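Local coordinates for protein UDP-N-acetylglucosamine 4-epimerase (Bacillus cereus, PDB 3M2P) that probably interconverts UDP-N-acetylglucosamine and its C4 epimer as a nucleotide-binding member of the NAD(P)-dependent epimerase/dehydratase family, at residues L230-F243 with F282-R294. Numbering follows the deposited sequence.
Sequences LTNYEVANTINNAF and FATAVEEIHLLMR
F282 packs against L230, V235 and T238, and F243 packs against V286 and H290, where helix 282-293 crosses helix 232-242. The family is of the extended SDR type, with a Rossmann fold and a smaller C-terminal part. This helix pair lies in that C-terminal part, its centre about 19 Å from the centre of the chain. The axes approach to 9.3 Å at a crossing angle of -44°. No hydrogen bond links the helices; the contact is apolar and aromatic.

F282 can be followed outward. Its CB points toward helix 232-242 and already meets L230 CD1. With CG anti to the backbone N (chi1 -165°), the ring lies beside L230, V235 and T238. F282 CD1 lies 3.5 Å from L230 CD1. T238 CG2 comes to the same ring atom. CE1 and CZ at the far end meet V235 CG1, 3.6 Å from CZ. I239 CD1 comes to the ring edge. V286 CG2, one turn on, sits over the centre of one face. Y164 makes an edge-to-face contact with the same ring, and I174 of helix 173-182 also touches F282.

T238 CG2 also rests on A283. T238 OG1 turns back and donates to E234 O, so the hydroxyl is satisfied within its own helix.

At the other end, F243 is the first residue past its helix. I239 CG2 lies over one face of its ring and H290 CB over the opposite face. V286 CG1 is at the edge. The H290 ring turns its edge to F243, centroids 4.6 Å apart and planes at 52°. One face of the imidazole lies over A242 O, 3.4 Å from H290 CD2.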
loop_
_atom_site.group_PDB
_atom_site.type_symbol
_atom_site.label_atom_id
_atom_site.label_comp_id
_atom_site.label_asym_id
_atom_site.label_seq_id
_atom_site.Cartn_x
_atom_site.Cartn_y
_atom_site.Cartn_z
ATOM N N LEU A 230 19.632 0.509 -16.145
ATOM C CA LEU A 230 20.744 -0.316 -16.609
ATOM C C LEU A 230 20.493 -1.813 -16.435
ATOM O O LEU A 230 19.739 -2.228 -15.565
ATOM C CB LEU A 230 22.025 0.070 -15.869
ATOM C CG LEU A 230 22.451 1.538 -15.864
ATOM C CD1 LEU A 230 23.874 1.684 -15.336
ATOM C CD2 LEU A 230 22.325 2.134 -17.241
ATOM N N THR A 231 21.133 -2.622 -17.275
ATOM C CA THR A 231 21.202 -4.061 -17.040
ATOM C C THR A 231 22.384 -4.368 -16.132
ATOM O O THR A 231 23.326 -3.575 -16.032
ATOM C CB THR A 231 21.368 -4.865 -18.342
ATOM O OG1 THR A 231 22.640 -4.571 -18.940
ATOM C CG2 THR A 231 20.252 -4.542 -19.318
ATOM N N ASN A 232 22.337 -5.522 -15.472
ATOM C CA ASN A 232 23.405 -5.907 -14.558
ATOM C C ASN A 232 24.747 -5.988 -15.266
ATOM O O ASN A 232 25.786 -5.644 -14.701
ATOM C CB ASN A 232 23.072 -7.217 -13.849
ATOM C CG ASN A 232 22.000 -7.041 -12.790
ATOM O OD1 ASN A 232 21.508 -8.013 -12.215
ATOM N ND2 ASN A 232 21.630 -5.782 -12.529
ATOM N N TYR A 233 24.714 -6.431 -16.515
ATOM C CA TYR A 233 25.905 -6.430 -17.351
ATOM C C TYR A 233 26.452 -4.994 -17.498
ATOM O O TYR A 233 27.645 -4.755 -17.298
ATOM C CB TYR A 233 25.602 -7.098 -18.702
ATOM C CG TYR A 233 26.749 -7.101 -19.697
ATOM C CD1 TYR A 233 26.848 -6.116 -20.663
ATOM C CD2 TYR A 233 27.717 -8.092 -19.677
ATOM C CE1 TYR A 233 27.879 -6.108 -21.579
ATOM C CE2 TYR A 233 28.755 -8.096 -20.591
ATOM C CZ TYR A 233 28.835 -7.096 -21.545
ATOM O OH TYR A 233 29.869 -7.065 -22.473
ATOM N N GLU A 234 25.581 -4.035 -17.809
ATOM C CA GLU A 234 25.999 -2.634 -17.894
ATOM C C GLU A 234 26.620 -2.131 -16.594
ATOM O O GLU A 234 27.703 -1.550 -16.612
ATOM C CB GLU A 234 24.827 -1.728 -18.243
ATOM C CG GLU A 234 24.120 -2.052 -19.529
ATOM C CD GLU A 234 23.257 -0.895 -19.994
ATOM O OE1 GLU A 234 22.029 -0.930 -19.736
ATOM O OE2 GLU A 234 23.819 0.055 -20.591
ATOM N N VAL A 235 25.907 -2.327 -15.479
ATOM C CA VAL A 235 26.380 -1.919 -14.155
ATOM C C VAL A 235 27.804 -2.417 -13.901
ATOM O O VAL A 235 28.706 -1.632 -13.624
ATOM C CB VAL A 235 25.435 -2.435 -13.023
ATOM C CG1 VAL A 235 25.924 -2.001 -11.645
ATOM C CG2 VAL A 235 24.016 -1.968 -13.242
ATOM N N ALA A 236 28.000 -3.728 -14.008
ATOM C CA ALA A 236 29.304 -4.342 -13.766
ATOM C C ALA A 236 30.409 -3.728 -14.615
ATOM O O ALA A 236 31.468 -3.391 -14.100
ATOM C CB ALA A 236 29.232 -5.834 -14.001
ATOM N N ASN A 237 30.150 -3.589 -15.914
ATOM C CA ASN A 237 31.096 -2.976 -16.848
ATOM C C ASN A 237 31.515 -1.566 -16.434
ATOM O O ASN A 237 32.703 -1.238 -16.384
ATOM C CB ASN A 237 30.489 -2.900 -18.250
ATOM C CG ASN A 237 30.300 -4.257 -18.891
ATOM O OD1 ASN A 237 30.856 -5.265 -18.440
ATOM N ND2 ASN A 237 29.513 -4.290 -19.963
ATOM N N THR A 238 30.524 -0.725 -16.163
ATOM C CA THR A 238 30.768 0.654 -15.796
ATOM C C THR A 238 31.583 0.732 -14.514
ATOM O O THR A 238 32.509 1.533 -14.407
ATOM C CB THR A 238 29.445 1.419 -15.636
ATOM O OG1 THR A 238 28.696 1.344 -16.860
ATOM C CG2 THR A 238 29.705 2.879 -15.270
ATOM N N ILE A 239 31.250 -0.099 -13.535
ATOM C CA ILE A 239 32.056 -0.150 -12.320
ATOM C C ILE A 239 33.472 -0.625 -12.644
ATOM O O ILE A 239 34.452 -0.009 -12.211
ATOM C CB ILE A 239 31.417 -1.029 -11.230
ATOM C CG1 ILE A 239 30.218 -0.295 -10.622
ATOM C CG2 ILE A 239 32.441 -1.360 -10.157
ATOM C CD1 ILE A 239 29.235 -1.182 -9.877
ATOM N N ASN A 240 33.565 -1.706 -13.420
ATOM C CA ASN A 240 34.843 -2.234 -13.903
ATOM C C ASN A 240 35.783 -1.187 -14.507
ATOM O O ASN A 240 36.928 -1.070 -14.079
ATOM C CB ASN A 240 34.614 -3.354 -14.912
ATOM C CG ASN A 240 34.548 -4.717 -14.265
ATOM O OD1 ASN A 240 34.174 -5.700 -14.907
ATOM N ND2 ASN A 240 34.916 -4.786 -12.992
ATOM N N ASN A 241 35.306 -0.439 -15.502
ATOM C CA ASN A 241 36.119 0.617 -16.117
ATOM C C ASN A 241 36.615 1.631 -15.088
ATOM O O ASN A 241 37.818 1.772 -14.872
ATOM C CB ASN A 241 35.366 1.333 -17.245
ATOM C CG ASN A 241 34.844 0.371 -18.306
ATOM O OD1 ASN A 241 34.913 -0.854 -18.144
ATOM N ND2 ASN A 241 34.312 0.923 -19.399
ATOM N N ALA A 242 35.679 2.320 -14.445
ATOM C CA ALA A 242 36.005 3.297 -13.418
ATOM C C ALA A 242 37.043 2.808 -12.391
ATOM O O ALA A 242 37.824 3.608 -11.869
ATOM C CB ALA A 242 34.732 3.760 -12.722
ATOM N N PHE A 243 37.058 1.505 -12.108
ATOM C CA PHE A 243 37.930 0.960 -11.058
ATOM C C PHE A 243 39.174 0.223 -11.561
ATOM O O PHE A 243 39.710 -0.641 -10.852
ATOM C CB PHE A 243 37.149 0.008 -10.156
ATOM C CG PHE A 243 36.147 0.685 -9.280
ATOM C CD1 PHE A 243 35.112 1.421 -9.830
ATOM C CD2 PHE A 243 36.223 0.564 -7.906
ATOM C CE1 PHE A 243 34.185 2.037 -9.028
ATOM C CE2 PHE A 243 35.293 1.173 -7.103
ATOM C CZ PHE A 243 34.274 1.914 -7.668
ATOM N N PHE A 282 25.063 7.185 -14.134
ATOM C CA PHE A 282 25.723 6.079 -13.432
ATOM C C PHE A 282 27.250 6.142 -13.470
ATOM O O PHE A 282 27.892 5.967 -12.439
ATOM C CB PHE A 282 25.227 4.709 -13.890
ATOM C CG PHE A 282 25.604 3.601 -12.950
ATOM C CD1 PHE A 282 26.565 2.665 -13.301
ATOM C CD2 PHE A 282 25.014 3.507 -11.697
ATOM C CE1 PHE A 282 26.914 1.649 -12.426
ATOM C CE2 PHE A 282 25.364 2.488 -10.814
ATOM C CZ PHE A 282 26.313 1.563 -11.179
ATOM N N ALA A 283 27.817 6.416 -14.647
ATOM C CA ALA A 283 29.277 6.408 -14.843
ATOM C C ALA A 283 29.982 7.558 -14.134
ATOM O O ALA A 283 31.081 7.394 -13.602
ATOM C CB ALA A 283 29.629 6.403 -16.337
ATOM N N THR A 284 29.340 8.720 -14.140
ATOM C CA THR A 284 29.854 9.907 -13.468
ATOM C C THR A 284 29.835 9.715 -11.958
ATOM O O THR A 284 30.774 10.090 -11.260
ATOM C CB THR A 284 29.000 11.136 -13.825
ATOM O OG1 THR A 284 29.417 11.657 -15.093
ATOM C CG2 THR A 284 29.143 12.208 -12.777
ATOM N N ALA A 285 28.755 9.114 -11.470
ATOM C CA ALA A 285 28.557 8.864 -10.049
ATOM C C ALA A 285 29.593 7.904 -9.481
ATOM O O ALA A 285 30.142 8.111 -8.402
ATOM C CB ALA A 285 27.168 8.311 -9.826
ATOM N N VAL A 286 29.843 6.839 -10.221
ATOM C CA VAL A 286 30.762 5.806 -9.786
ATOM C C VAL A 286 32.216 6.266 -9.938
ATOM O O VAL A 286 33.071 5.906 -9.121
ATOM C CB VAL A 286 30.497 4.498 -10.548
ATOM C CG1 VAL A 286 31.449 3.421 -10.095
ATOM C CG2 VAL A 286 29.054 4.062 -10.328
ATOM N N GLU A 287 32.485 7.063 -10.974
ATOM C CA GLU A 287 33.791 7.710 -11.131
ATOM C C GLU A 287 34.158 8.408 -9.823
ATOM O O GLU A 287 35.313 8.400 -9.406
ATOM C CB GLU A 287 33.780 8.746 -12.274
ATOM C CG GLU A 287 34.104 8.221 -13.694
ATOM C CD GLU A 287 34.101 9.338 -14.775
ATOM O OE1 GLU A 287 34.446 10.508 -14.462
ATOM O OE2 GLU A 287 33.754 9.041 -15.947
ATOM N N GLU A 288 33.152 8.999 -9.184
ATOM C CA GLU A 288 33.324 9.798 -7.974
ATOM C C GLU A 288 33.380 8.921 -6.728
ATOM O O GLU A 288 34.213 9.123 -5.845
ATOM C CB GLU A 288 32.178 10.816 -7.856
ATOM C CG GLU A 288 32.215 11.694 -6.607
ATOM C CD GLU A 288 31.143 12.777 -6.612
ATOM O OE1 GLU A 288 31.246 13.733 -7.415
ATOM O OE2 GLU A 288 30.196 12.680 -5.795
ATOM N N ILE A 289 32.474 7.951 -6.656
ATOM C CA ILE A 289 32.466 7.005 -5.551
ATOM C C ILE A 289 33.820 6.321 -5.474
ATOM O O ILE A 289 34.400 6.212 -4.401
ATOM C CB ILE A 289 31.339 5.964 -5.700
ATOM C CG1 ILE A 289 29.978 6.670 -5.711
ATOM C CG2 ILE A 289 31.417 4.908 -4.589
ATOM C CD1 ILE A 289 28.804 5.742 -5.878
ATOM N N HIS A 290 34.328 5.880 -6.619
ATOM C CA HIS A 290 35.662 5.312 -6.669
ATOM C C HIS A 290 36.676 6.278 -6.060
ATOM O O HIS A 290 37.370 5.944 -5.096
ATOM C CB HIS A 290 36.044 4.971 -8.108
ATOM C CG HIS A 290 37.502 4.682 -8.294
ATOM N ND1 HIS A 290 38.132 3.607 -7.702
ATOM C CD2 HIS A 290 38.454 5.327 -9.008
ATOM C CE1 HIS A 290 39.409 3.605 -8.039
ATOM N NE2 HIS A 290 39.630 4.638 -8.832
ATOM N N LEU A 291 36.736 7.484 -6.624
ATOM C CA LEU A 291 37.693 8.518 -6.221
ATOM C C LEU A 291 37.495 8.961 -4.775
ATOM O O LEU A 291 38.041 9.975 -4.341
ATOM C CB LEU A 291 37.589 9.728 -7.162
ATOM C CG LEU A 291 38.621 10.859 -7.076
ATOM C CD1 LEU A 291 38.198 11.999 -6.125
ATOM C CD2 LEU A 291 39.986 10.291 -6.710
ATOM N N LEU A 292 36.718 8.194 -4.024
ATOM C CA LEU A 292 36.485 8.517 -2.630
ATOM C C LEU A 292 36.633 7.271 -1.759
ATOM O O LEU A 292 36.702 7.364 -0.532
ATOM C CB LEU A 292 35.107 9.159 -2.464
ATOM C CG LEU A 292 34.831 9.995 -1.211
ATOM C CD1 LEU A 292 36.113 10.314 -0.438
ATOM C CD2 LEU A 292 34.085 11.266 -1.615
HETATM N N MSE A 293 36.699 6.106 -2.398
HETATM C CA MSE A 293 36.851 4.861 -1.656
HETATM C C MSE A 293 38.267 4.700 -1.136
HETATM O O MSE A 293 38.555 3.814 -0.330
HETATM C CB MSE A 293 36.423 3.659 -2.492
HETATM C CG MSE A 293 35.091 3.076 -2.034
HETATM SE SE MSE A 293 34.329 1.768 -3.250
HETATM C CE MSE A 293 34.238 2.923 -4.796
ATOM N N ARG A 294 39.148 5.578 -1.595
ATOM C CA ARG A 294 40.490 5.672 -1.042
ATOM C C ARG A 294 40.464 6.411 0.304
ATOM O O ARG A 294 41.117 7.434 0.476
ATOM C CB ARG A 294 41.398 6.373 -2.047
ATOM C CG ARG A 294 41.291 5.759 -3.431
ATOM C CD ARG A 294 41.806 6.669 -4.537
ATOM N NE ARG A 294 41.911 5.948 -5.805
ATOM C CZ ARG A 294 42.287 6.497 -6.957
ATOM N NH1 ARG A 294 42.591 7.790 -7.012
ATOM N NH2 ARG A 294 42.357 5.752 -8.056
#